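Local coordinates for C-domain type II peptide synthetase (PDB 4ZNM), which is a free-standing condensation-domain protein of the nonribosomal peptide synthetase family, built on the CoA-dependent acyltransferase fold, at residues 51-56 against 148-153; 100-105 against 141-146. All blocks are in the same frame, centred on the assembly; numbering follows the deposited sequence.

Contact 1. Residues 51-56 against 148-153; sequences AWRLTG and DAVLVL
D148 opens the strand 148-153 with its carboxylate clamped by R53. The grip is side-on and two-pronged: R53 NE lies 2.8 Å from D148 OD1 and R53 NH1 2.7 Å from D148 OD2, each carboxylate oxygen using its syn lone pair, with the guanidinium and carboxylate planes only 19° apart. R53 gets there by placing CG anti to its backbone N (chi1 -171°) and then bending at chi2, which brings the guanidinium over toward strand 148-153. The clamp has further charged partners on helix 110-125: R113 also reaches D148 OD2, and E110 pairs with R53 NH1. A water joins D148 OD1 to T55 OG1.

A149 pairs with L54 through two backbone bonds, L54 N to A149 O being the shorter at 2.8 Å. V150 follows on the same face as R53 and A51, its CG2 resting 4.0 Å from R53 CD while CG1 faces A51 CB. This is antiparallel pairing of two central strands in a mixed sheet of the condensation domain, and strand 388-392 continues the sheet beyond 51-55.

L151 exchanges a second pair of backbone bonds with W52, and its O also lies at the edge of the indole, in the ring plane. On that face L151 CB meets L54 CD1 at 3.8 Å, and L151 reaches helix 162-180. V152 turns to the other face, where L120, L121 and V124 of helix 110-125 cover it. L153 brings CD1 obliquely to W52 CZ3 at 3.8 Å, its side chain at about a right angle to that of W52, and both side chains touch M165 of helix 162-180.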
ATOM      1  N   ALA A  51      12.341   0.653   3.750  1.00 19.97           N
ATOM      2  CA  ALA A  51      13.729   0.940   4.106  1.00 21.61           C
ATOM      3  C   ALA A  51      13.799   2.076   5.099  1.00 20.71           C
ATOM      4  O   ALA A  51      13.051   3.062   4.981  1.00 23.44           O
ATOM      5  CB  ALA A  51      14.523   1.291   2.875  1.00 22.78           C
ATOM      6  N   TRP A  52      14.725   1.929   6.045  1.00 20.19           N
ATOM      7  CA  TRP A  52      14.981   2.910   7.092  1.00 20.31           C
ATOM      8  C   TRP A  52      16.461   3.254   7.116  1.00 19.94           C
ATOM      9  O   TRP A  52      17.310   2.343   7.084  1.00 19.54           O
ATOM     10  CB  TRP A  52      14.569   2.342   8.433  1.00 23.02           C
ATOM     11  CG  TRP A  52      13.116   2.244   8.630  1.00 22.02           C
ATOM     12  CD1 TRP A  52      12.329   3.135   9.279  1.00 28.39           C
ATOM     13  CD2 TRP A  52      12.260   1.202   8.179  1.00 20.47           C
ATOM     14  NE1 TRP A  52      11.040   2.713   9.270  1.00 24.91           N
ATOM     15  CE2 TRP A  52      10.964   1.530   8.593  1.00 26.93           C
ATOM     16  CE3 TRP A  52      12.464   0.033   7.456  1.00 27.79           C
ATOM     17  CZ2 TRP A  52       9.865   0.723   8.317  1.00 28.78           C
ATOM     18  CZ3 TRP A  52      11.386  -0.774   7.180  1.00 29.38           C
ATOM     19  CH2 TRP A  52      10.092  -0.430   7.616  1.00 29.06           C
ATOM     20  N   ARG A  53      16.777   4.539   7.193  1.00 19.82           N
ATOM     21  CA  ARG A  53      18.158   4.989   7.397  1.00 20.63           C
ATOM     22  C   ARG A  53      18.460   4.934   8.890  1.00 24.36           C
ATOM     23  O   ARG A  53      17.719   5.552   9.690  1.00 25.86           O
ATOM     24  CB  ARG A  53      18.325   6.419   6.844  1.00 23.24           C
ATOM     25  CG  ARG A  53      19.743   6.951   6.787  1.00 28.51           C
ATOM     26  CD  ARG A  53      20.566   6.340   5.662  1.00 26.83           C
ATOM     27  NE  ARG A  53      21.862   6.967   5.624  1.00 27.69           N
ATOM     28  CZ  ARG A  53      22.189   8.002   4.866  1.00 36.91           C
ATOM     29  NH1 ARG A  53      23.397   8.522   4.986  1.00 30.46           N
ATOM     30  NH2 ARG A  53      21.328   8.523   4.000  1.00 36.21           N
ATOM     31  N   LEU A  54      19.518   4.207   9.266  1.00 23.58           N
ATOM     32  CA  LEU A  54      19.913   4.038  10.690  1.00 23.10           C
ATOM     33  C   LEU A  54      21.193   4.785  11.032  1.00 24.13           C
ATOM     34  O   LEU A  54      22.188   4.619  10.354  1.00 21.84           O
ATOM     35  CB  LEU A  54      20.125   2.563  11.045  1.00 23.49           C
ATOM     36  CG  LEU A  54      18.994   1.589  10.714  1.00 28.03           C
ATOM     37  CD1 LEU A  54      19.388   0.149  11.152  1.00 23.04           C
ATOM     38  CD2 LEU A  54      17.742   2.010  11.386  1.00 26.77           C
ATOM     39  N   THR A  55      21.146   5.611  12.073  1.00 23.17           N
ATOM     40  CA  THR A  55      22.292   6.367  12.559  1.00 26.75           C
ATOM     41  C   THR A  55      22.659   5.850  13.941  1.00 26.74           C
ATOM     42  O   THR A  55      21.816   5.856  14.838  1.00 21.73           O
ATOM     43  CB  THR A  55      21.986   7.889  12.632  1.00 27.40           C
ATOM     44  OG1 THR A  55      21.482   8.321  11.354  1.00 29.47           O
ATOM     45  CG2 THR A  55      23.233   8.697  13.022  1.00 32.08           C
ATOM     46  N   GLY A  56      23.899   5.388  14.095  1.00 22.36           N
ATOM     47  CA  GLY A  56      24.361   4.861  15.362  1.00 25.98           C
ATOM     48  C   GLY A  56      25.013   3.520  15.152  1.00 25.54           C
ATOM     49  O   GLY A  56      24.917   2.947  14.078  1.00 22.90           O
ATOM     50  N   ASP A 148      26.533   4.401  10.119  1.00 28.75           N
ATOM     51  CA  ASP A 148      25.484   4.697   9.131  1.00 23.43           C
ATOM     52  C   ASP A 148      25.097   3.456   8.310  1.00 21.53           C
ATOM     53  O   ASP A 148      25.968   2.737   7.848  1.00 23.67           O
ATOM     54  CB  ASP A 148      25.989   5.822   8.243  1.00 24.48           C
ATOM     55  CG  ASP A 148      24.908   6.451   7.380  1.00 30.67           C
ATOM     56  OD1 ASP A 148      23.694   6.208   7.591  1.00 28.38           O
ATOM     57  OD2 ASP A 148      25.306   7.227   6.483  1.00 32.25           O
ATOM     58  N   ALA A 149      23.793   3.201   8.139  1.00 18.50           N
ATOM     59  CA  ALA A 149      23.330   2.001   7.437  1.00 21.86           C
ATOM     60  C   ALA A 149      21.918   2.219   6.916  1.00 22.53           C
ATOM     61  O   ALA A 149      21.233   3.172   7.328  1.00 19.14           O
ATOM     62  CB  ALA A 149      23.343   0.788   8.352  1.00 22.57           C
ATOM     63  N   VAL A 150      21.519   1.343   6.004  1.00 20.31           N
ATOM     64  CA  VAL A 150      20.152   1.258   5.522  1.00 17.42           C
ATOM     65  C   VAL A 150      19.602  -0.141   5.853  1.00 20.83           C
ATOM     66  O   VAL A 150      20.210  -1.136   5.492  1.00 21.91           O
ATOM     67  CB  VAL A 150      20.089   1.520   4.003  1.00 26.09           C
ATOM     68  CG1 VAL A 150      18.638   1.325   3.471  1.00 27.72           C
ATOM     69  CG2 VAL A 150      20.563   2.898   3.709  1.00 29.49           C
ATOM     70  N   LEU A 151      18.474  -0.200   6.551  1.00 17.60           N
ATOM     71  CA  LEU A 151      17.841  -1.459   6.874  1.00 18.28           C
ATOM     72  C   LEU A 151      16.643  -1.660   5.949  1.00 21.29           C
ATOM     73  O   LEU A 151      15.736  -0.812   5.937  1.00 22.72           O
ATOM     74  CB  LEU A 151      17.375  -1.468   8.321  1.00 15.78           C
ATOM     75  CG  LEU A 151      16.637  -2.761   8.709  1.00 19.69           C
ATOM     76  CD1 LEU A 151      17.488  -4.032   8.517  1.00 23.95           C
ATOM     77  CD2 LEU A 151      16.095  -2.657  10.112  1.00 32.01           C
ATOM     78  N   VAL A 152      16.645  -2.749   5.184  1.00 20.42           N
ATOM     79  CA  VAL A 152      15.514  -3.082   4.309  1.00 17.24           C
ATOM     80  C   VAL A 152      14.740  -4.268   4.855  1.00 19.14           C
ATOM     81  O   VAL A 152      15.291  -5.330   5.096  1.00 19.50           O
ATOM     82  CB  VAL A 152      15.944  -3.410   2.877  1.00 22.12           C
ATOM     83  CG1 VAL A 152      14.721  -3.708   1.989  1.00 23.75           C
ATOM     84  CG2 VAL A 152      16.777  -2.269   2.294  1.00 19.68           C
ATOM     85  N   LEU A 153      13.448  -4.065   5.052  1.00 21.80           N
ATOM     86  CA  LEU A 153      12.568  -5.157   5.386  1.00 19.88           C
ATOM     87  C   LEU A 153      11.640  -5.525   4.228  1.00 23.93           C
ATOM     88  O   LEU A 153      11.144  -4.666   3.469  1.00 20.79           O
ATOM     89  CB  LEU A 153      11.746  -4.796   6.612  1.00 20.39           C
ATOM     90  CG  LEU A 153      12.538  -4.335   7.839  1.00 21.93           C
ATOM     91  CD1 LEU A 153      11.542  -4.078   8.995  1.00 22.20           C
ATOM     92  CD2 LEU A 153      13.602  -5.373   8.217  1.00 23.99           C
TER
HETATM   93  O   HOH W   1      22.791   7.969   9.050  1.00 30.28           O

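Contact 2. Residues 100-105 against 141-146; sequences LEVRDL and LGRFDQ
L105 sets its branched end into the hollow at the bare backbone of G142, with L105 CG 3.7 Å from G142 CA. L105 CD1 lies 3.8 Å from G142 CA as well, so the leucine end rests directly on the glycine. With CG anti to its carbonyl carbon (chi1 -62°), L105 also lays CD1 obliquely against the F144 ring, 3.8 Å from CE1 of F144, while its CB meets the same ring atom.

On the other face the bump is V102. Its CG1, anti to the backbone N, stands over L141 O and rests against the aliphatic stem of R143, crossing it at a slant, with V102 CG1 to R143 CD at 4.0 Å. The stem then bends at chi3 and carries the guanidinium to a salt bridge with E60. Further back, L100 CD1 lies beside L141 CB at 4.2 Å.

Between these faces the backbones run parallel, 22° apart, and the bonds alternate as parallel strands require: L141 N gives to E101 O, R103 N to L141 O and R143 N to R103 O, all at 2.8 Å. L105 N continues the series to R143 O, with a more bent N-H...O angle of 144°. R103 runs out extended beside E101 of its own strand, and R103 NE forms a salt bridge with E101 OE2, meeting it from above the carboxylate plane; R103 also pairs with E123.

Strand 101-104, helix 110-125 and strand 137-143 form a beta-alpha-beta crossover. The helix covers the R103 and F144 face, helix 60-73 meets L100 and V102, and strand 148-156 flanks 137-143.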
ATOM      1  N   LEU A 100      19.573 -12.762   9.270  1.00 17.27           N
ATOM      2  CA  LEU A 100      19.828 -11.393   8.826  1.00 20.07           C
ATOM      3  C   LEU A 100      20.926 -11.433   7.807  1.00 18.60           C
ATOM      4  O   LEU A 100      21.944 -12.094   8.011  1.00 19.14           O
ATOM      5  CB  LEU A 100      20.193 -10.488   9.992  1.00 20.91           C
ATOM      6  CG  LEU A 100      20.663  -9.076   9.626  1.00 18.19           C
ATOM      7  CD1 LEU A 100      19.560  -8.249   8.971  1.00 16.64           C
ATOM      8  CD2 LEU A 100      21.229  -8.374  10.880  1.00 21.89           C
ATOM      9  N   GLU A 101      20.689 -10.785   6.672  1.00 17.47           N
ATOM     10  CA  GLU A 101      21.740 -10.623   5.679  1.00 21.16           C
ATOM     11  C   GLU A 101      22.360  -9.226   5.844  1.00 19.58           C
ATOM     12  O   GLU A 101      21.635  -8.246   5.994  1.00 21.93           O
ATOM     13  CB  GLU A 101      21.211 -10.800   4.260  1.00 21.84           C
ATOM     14  CG  GLU A 101      22.309 -10.554   3.220  1.00 30.78           C
ATOM     15  CD  GLU A 101      21.773 -10.629   1.772  1.00 41.59           C
ATOM     16  OE1 GLU A 101      20.556 -10.895   1.599  1.00 41.08           O
ATOM     17  OE2 GLU A 101      22.579 -10.417   0.827  1.00 45.01           O
ATOM     18  N   VAL A 102      23.691  -9.150   5.805  1.00 18.50           N
ATOM     19  CA  VAL A 102      24.387  -7.864   5.897  1.00 20.09           C
ATOM     20  C   VAL A 102      25.270  -7.667   4.674  1.00 20.10           C
ATOM     21  O   VAL A 102      25.927  -8.599   4.218  1.00 22.92           O
ATOM     22  CB  VAL A 102      25.240  -7.757   7.180  1.00 22.06           C
ATOM     23  CG1 VAL A 102      25.811  -6.342   7.330  1.00 18.17           C
ATOM     24  CG2 VAL A 102      24.409  -8.072   8.414  1.00 21.82           C
ATOM     25  N   ARG A 103      25.313  -6.432   4.172  1.00 19.07           N
ATOM     26  CA  ARG A 103      26.178  -6.097   3.073  1.00 19.92           C
ATOM     27  C   ARG A 103      26.972  -4.858   3.421  1.00 20.11           C
ATOM     28  O   ARG A 103      26.469  -3.939   4.089  1.00 21.93           O
ATOM     29  CB  ARG A 103      25.413  -5.833   1.816  1.00 20.91           C
ATOM     30  CG  ARG A 103      24.557  -6.968   1.414  1.00 25.57           C
ATOM     31  CD  ARG A 103      23.987  -6.661   0.114  1.00 34.07           C
ATOM     32  NE  ARG A 103      22.960  -7.619  -0.187  1.00 32.20           N
ATOM     33  CZ  ARG A 103      22.327  -7.654  -1.341  1.00 38.58           C
ATOM     34  NH1 ARG A 103      22.686  -6.795  -2.309  1.00 36.31           N
ATOM     35  NH2 ARG A 103      21.372  -8.560  -1.517  1.00 32.84           N
ATOM     36  N   ASP A 104      28.202  -4.836   2.944  1.00 20.47           N
ATOM     37  CA  ASP A 104      29.065  -3.671   3.116  1.00 23.07           C
ATOM     38  C   ASP A 104      28.855  -2.800   1.855  1.00 28.10           C
ATOM     39  O   ASP A 104      29.392  -3.103   0.792  1.00 30.83           O
ATOM     40  CB  ASP A 104      30.518  -4.105   3.284  1.00 31.92           C
ATOM     41  CG  ASP A 104      30.794  -4.844   4.627  1.00 36.47           C
ATOM     42  OD1 ASP A 104      30.053  -4.639   5.631  1.00 33.23           O
ATOM     43  OD2 ASP A 104      31.789  -5.623   4.678  1.00 40.18           O
ATOM     44  N   LEU A 105      28.033  -1.764   1.954  1.00 22.12           N
ATOM     45  CA  LEU A 105      27.709  -0.892   0.790  1.00 26.48           C
ATOM     46  C   LEU A 105      28.820   0.117   0.428  1.00 31.22           C
ATOM     47  O   LEU A 105      28.861   0.639  -0.681  1.00 35.46           O
ATOM     48  CB  LEU A 105      26.424  -0.122   1.046  1.00 24.05           C
ATOM     49  CG  LEU A 105      25.152  -0.948   1.230  1.00 28.46           C
ATOM     50  CD1 LEU A 105      23.960   0.010   1.253  1.00 27.27           C
ATOM     51  CD2 LEU A 105      24.974  -1.976   0.127  1.00 29.46           C
ATOM     52  N   LEU A 141      20.521  -5.694   5.886  1.00 17.18           N
ATOM     53  CA  LEU A 141      21.169  -4.502   6.410  1.00 19.52           C
ATOM     54  C   LEU A 141      22.357  -4.106   5.531  1.00 19.15           C
ATOM     55  O   LEU A 141      23.314  -4.875   5.385  1.00 21.85           O
ATOM     56  CB  LEU A 141      21.613  -4.761   7.848  1.00 21.37           C
ATOM     57  CG  LEU A 141      22.288  -3.558   8.520  1.00 25.39           C
ATOM     58  CD1 LEU A 141      21.278  -2.467   8.832  1.00 22.55           C
ATOM     59  CD2 LEU A 141      22.991  -4.025   9.759  1.00 23.04           C
ATOM     60  N   GLY A 142      22.261  -2.935   4.898  1.00 19.04           N
ATOM     61  CA  GLY A 142      23.374  -2.394   4.141  1.00 21.75           C
ATOM     62  C   GLY A 142      24.149  -1.360   4.942  1.00 19.84           C
ATOM     63  O   GLY A 142      23.628  -0.297   5.233  1.00 17.84           O
ATOM     64  N   ARG A 143      25.391  -1.653   5.303  1.00 18.68           N
ATOM     65  CA  ARG A 143      26.150  -0.717   6.161  1.00 18.90           C
ATOM     66  C   ARG A 143      27.098   0.082   5.336  1.00 19.77           C
ATOM     67  O   ARG A 143      27.825  -0.462   4.529  1.00 24.99           O
ATOM     68  CB  ARG A 143      26.899  -1.469   7.234  1.00 18.85           C
ATOM     69  CG  ARG A 143      26.000  -2.390   8.054  1.00 21.49           C
ATOM     70  CD  ARG A 143      26.729  -2.941   9.262  1.00 21.02           C
ATOM     71  NE  ARG A 143      26.889  -1.921  10.272  1.00 28.11           N
ATOM     72  CZ  ARG A 143      27.431  -2.122  11.470  1.00 28.77           C
ATOM     73  NH1 ARG A 143      27.865  -3.329  11.830  1.00 24.89           N
ATOM     74  NH2 ARG A 143      27.545  -1.110  12.309  1.00 26.42           N
ATOM     75  N   PHE A 144      27.121   1.385   5.554  1.00 24.03           N
ATOM     76  CA  PHE A 144      28.150   2.221   4.957  1.00 23.73           C
ATOM     77  C   PHE A 144      29.426   2.264   5.784  1.00 23.23           C
ATOM     78  O   PHE A 144      30.541   2.206   5.248  1.00 23.65           O
ATOM     79  CB  PHE A 144      27.612   3.626   4.775  1.00 22.89           C
ATOM     80  CG  PHE A 144      26.373   3.673   3.918  1.00 23.57           C
ATOM     81  CD1 PHE A 144      26.450   3.468   2.550  1.00 25.64           C
ATOM     82  CD2 PHE A 144      25.139   3.924   4.481  1.00 28.80           C
ATOM     83  CE1 PHE A 144      25.303   3.526   1.761  1.00 27.76           C
ATOM     84  CE2 PHE A 144      24.010   3.989   3.697  1.00 32.45           C
ATOM     85  CZ  PHE A 144      24.094   3.782   2.337  1.00 30.48           C
ATOM     86  N   ASP A 145      29.254   2.428   7.082  1.00 24.30           N
ATOM     87  CA  ASP A 145      30.381   2.519   8.014  1.00 24.90           C
ATOM     88  C   ASP A 145      29.808   2.138   9.372  1.00 25.26           C
ATOM     89  O   ASP A 145      28.672   1.629   9.441  1.00 22.57           O
ATOM     90  CB  ASP A 145      31.037   3.905   7.984  1.00 25.11           C
ATOM     91  CG  ASP A 145      30.089   5.031   8.384  1.00 31.82           C
ATOM     92  OD1 ASP A 145      29.216   4.787   9.244  1.00 30.43           O
ATOM     93  OD2 ASP A 145      30.232   6.170   7.862  1.00 37.30           O
ATOM     94  N   GLN A 146      30.578   2.316  10.437  1.00 21.78           N
ATOM     95  CA  GLN A 146      30.214   1.748  11.738  1.00 24.18           C
ATOM     96  C   GLN A 146      29.023   2.482  12.368  1.00 26.96           C
ATOM     97  O   GLN A 146      28.470   2.029  13.374  1.00 27.80           O
ATOM     98  CB  GLN A 146      31.425   1.763  12.688  1.00 36.22           C
ATOM     99  CG  GLN A 146      32.464   0.686  12.375  1.00 33.36           C
ATOM    100  CD  GLN A 146      31.908  -0.726  12.571  1.00 40.43           C
ATOM    101  OE1 GLN A 146      31.575  -1.133  13.683  1.00 44.50           O
ATOM    102  NE2 GLN A 146      31.768  -1.457  11.484  1.00 43.10           N
TER
HETATM  103  O   HOH W   2      30.416  -2.047   6.177  1.00 34.35           O

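Overall arrangement
Contacts 1 and 2 belong to one mixed six-stranded sheet of the condensation domain, their centres about 9 Å apart. Along the chain 51-56 comes first, then 100-105, 141-146 and 148-153, so both halves of contact 2 fall between those of contact 1. Across the sheet, contact 2 pairs the edge strand 101-104 in parallel with 137-143, and contact 1 pairs the two middle strands, 148-156 and 47-55, antiparallel, so the crossover through helix 110-125, which touches both contacts, adds a parallel edge to an otherwise antiparallel sheet. Strands 137-143 and 148-156 knit the two together, with V150 N probably hydrogen-bonded to G142 O at 2.8 Å and V150 packed on F144.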